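Local coordinates for cytoplasmic protein (Cryptococcus neoformans var. grubii serotype A, PDB 7LPO) that probably hydrolyses steryl beta-glucosides, as a fungal sterylglucosidase of glycoside hydrolase family 5, at residues 710-713 / 714-718. Residues are numbered along the deposited sequence; the frame is centred on the assembly and turned at random.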
loop_
_atom_site.group_PDB
_atom_site.type_symbol
_atom_site.label_atom_id
_atom_site.label_comp_id
_atom_site.label_asym_id
_atom_site.label_seq_id
_atom_site.Cartn_x
_atom_site.Cartn_y
_atom_site.Cartn_z
ATOM N N TYR A 710 -3.220 8.166 23.828
ATOM C CA TYR A 710 -3.892 9.246 23.117
ATOM C C TYR A 710 -5.396 9.138 23.338
ATOM O O TYR A 710 -5.985 8.080 23.100
ATOM C CB TYR A 710 -3.565 9.180 21.622
ATOM C CG TYR A 710 -4.422 10.068 20.743
ATOM C CD1 TYR A 710 -4.226 11.442 20.705
ATOM C CD2 TYR A 710 -5.409 9.527 19.933
ATOM C CE1 TYR A 710 -5.006 12.252 19.894
ATOM C CE2 TYR A 710 -6.191 10.320 19.137
ATOM C CZ TYR A 710 -5.987 11.686 19.111
ATOM O OH TYR A 710 -6.755 12.482 18.298
ATOM N N LEU A 711 -6.013 10.227 23.788
ATOM C CA LEU A 711 -7.467 10.281 23.949
ATOM C C LEU A 711 -8.040 11.390 23.077
ATOM O O LEU A 711 -7.857 12.582 23.390
ATOM C CB LEU A 711 -7.844 10.504 25.410
ATOM C CG LEU A 711 -7.419 9.425 26.408
ATOM C CD1 LEU A 711 -7.715 9.914 27.820
ATOM C CD2 LEU A 711 -8.106 8.105 26.149
ATOM N N PRO A 712 -8.743 11.068 21.993
ATOM C CA PRO A 712 -9.110 12.112 21.022
ATOM C C PRO A 712 -10.244 13.008 21.510
ATOM O O PRO A 712 -11.265 12.536 22.020
ATOM C CB PRO A 712 -9.522 11.315 19.776
ATOM C CG PRO A 712 -9.980 9.983 20.315
ATOM C CD PRO A 712 -9.152 9.721 21.563
ATOM N N PHE A 713 -10.055 14.317 21.321
ATOM C CA PHE A 713 -11.150 15.268 21.474
ATOM C C PHE A 713 -12.368 14.845 20.668
ATOM O O PHE A 713 -13.505 15.133 21.056
ATOM C CB PHE A 713 -10.722 16.666 21.000
ATOM C CG PHE A 713 -9.733 17.352 21.891
ATOM C CD1 PHE A 713 -9.805 17.234 23.267
ATOM C CD2 PHE A 713 -8.738 18.136 21.343
ATOM C CE1 PHE A 713 -8.896 17.881 24.081
ATOM C CE2 PHE A 713 -7.825 18.779 22.141
ATOM C CZ PHE A 713 -7.903 18.651 23.518
ATOM N N VAL A 714 -12.140 14.206 19.519
ATOM C CA VAL A 714 -13.226 13.767 18.647
ATOM C C VAL A 714 -14.260 12.956 19.417
ATOM O O VAL A 714 -15.462 13.038 19.138
ATOM C CB VAL A 714 -12.648 12.963 17.464
ATOM C CG1 VAL A 714 -13.683 12.042 16.887
ATOM C CG2 VAL A 714 -12.098 13.891 16.412
ATOM N N HIS A 715 -13.813 12.146 20.382
ATOM C CA HIS A 715 -14.711 11.304 21.158
ATOM C C HIS A 715 -14.906 11.753 22.598
ATOM O O HIS A 715 -15.926 11.398 23.204
ATOM C CB HIS A 715 -14.195 9.856 21.201
ATOM C CG HIS A 715 -14.238 9.161 19.881
ATOM N ND1 HIS A 715 -15.408 8.677 19.336
ATOM C CD2 HIS A 715 -13.262 8.889 18.985
ATOM C CE1 HIS A 715 -15.148 8.124 18.166
ATOM N NE2 HIS A 715 -13.853 8.244 17.928
ATOM N N TYR A 716 -13.956 12.483 23.171
ATOM C CA TYR A 716 -13.906 12.686 24.612
ATOM C C TYR A 716 -13.913 14.155 25.022
ATOM O O TYR A 716 -13.829 14.450 26.218
ATOM C CB TYR A 716 -12.664 11.990 25.182
ATOM C CG TYR A 716 -12.669 10.478 25.017
ATOM C CD1 TYR A 716 -13.588 9.689 25.694
ATOM C CD2 TYR A 716 -11.756 9.846 24.190
ATOM C CE1 TYR A 716 -13.598 8.312 25.550
ATOM C CE2 TYR A 716 -11.751 8.464 24.047
ATOM C CZ TYR A 716 -12.678 7.703 24.725
ATOM O OH TYR A 716 -12.684 6.336 24.583
ATOM N N ALA A 717 -14.021 15.081 24.080
ATOM C CA ALA A 717 -14.056 16.488 24.446
ATOM C C ALA A 717 -15.331 16.813 25.221
ATOM O O ALA A 717 -16.374 16.170 25.057
ATOM C CB ALA A 717 -13.969 17.367 23.198
ATOM N N ALA A 718 -15.237 17.826 26.083
ATOM C CA ALA A 718 -16.430 18.326 26.756
ATOM C C ALA A 718 -17.443 18.846 25.745
ATOM O O ALA A 718 -18.639 18.547 25.837
ATOM C CB ALA A 718 -16.053 19.427 27.747
HETATM O O HOH W 1 -9.278 14.314 18.173
#
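Pro712 meets two aromatic rings with different corners of its own: CD lies 3.7 Å from CD2 of Tyr716, while CG reaches CD2 of His715 at the edge of the imidazole, near its plane. Proline and tyrosine run side by side in the same direction, with Pro712 N at the edge of the phenol ring, in its plane. With CG anti to the carbonyl carbon (chi1 -64°), the Tyr716 ring lies back alongside Pro712; Leu711 CB also approaches CD2 of that ring, at 4.2 Å, and the phenol OH is hydrogen-bonded to Thr687 O. The example illustrates proline at the N-cap position, right before the short helix 713-716 that follows strand 707-710 in the C-terminal beta domain of this family 5 enzyme. From there, Pro712 O accepts from Tyr716 N at 2.9 Å, in the carbonyl plane, and from His715 N at 3.1 Å, well above it. One residue further, Ala717 N donates to Phe713 O, and Phe713 CB packs 4.0 Å from Ala717 CB. A water accepts from Val714 N at the helix start and donates to Tyr710 OH, which is also hydrogen-bonded to Ala93 O.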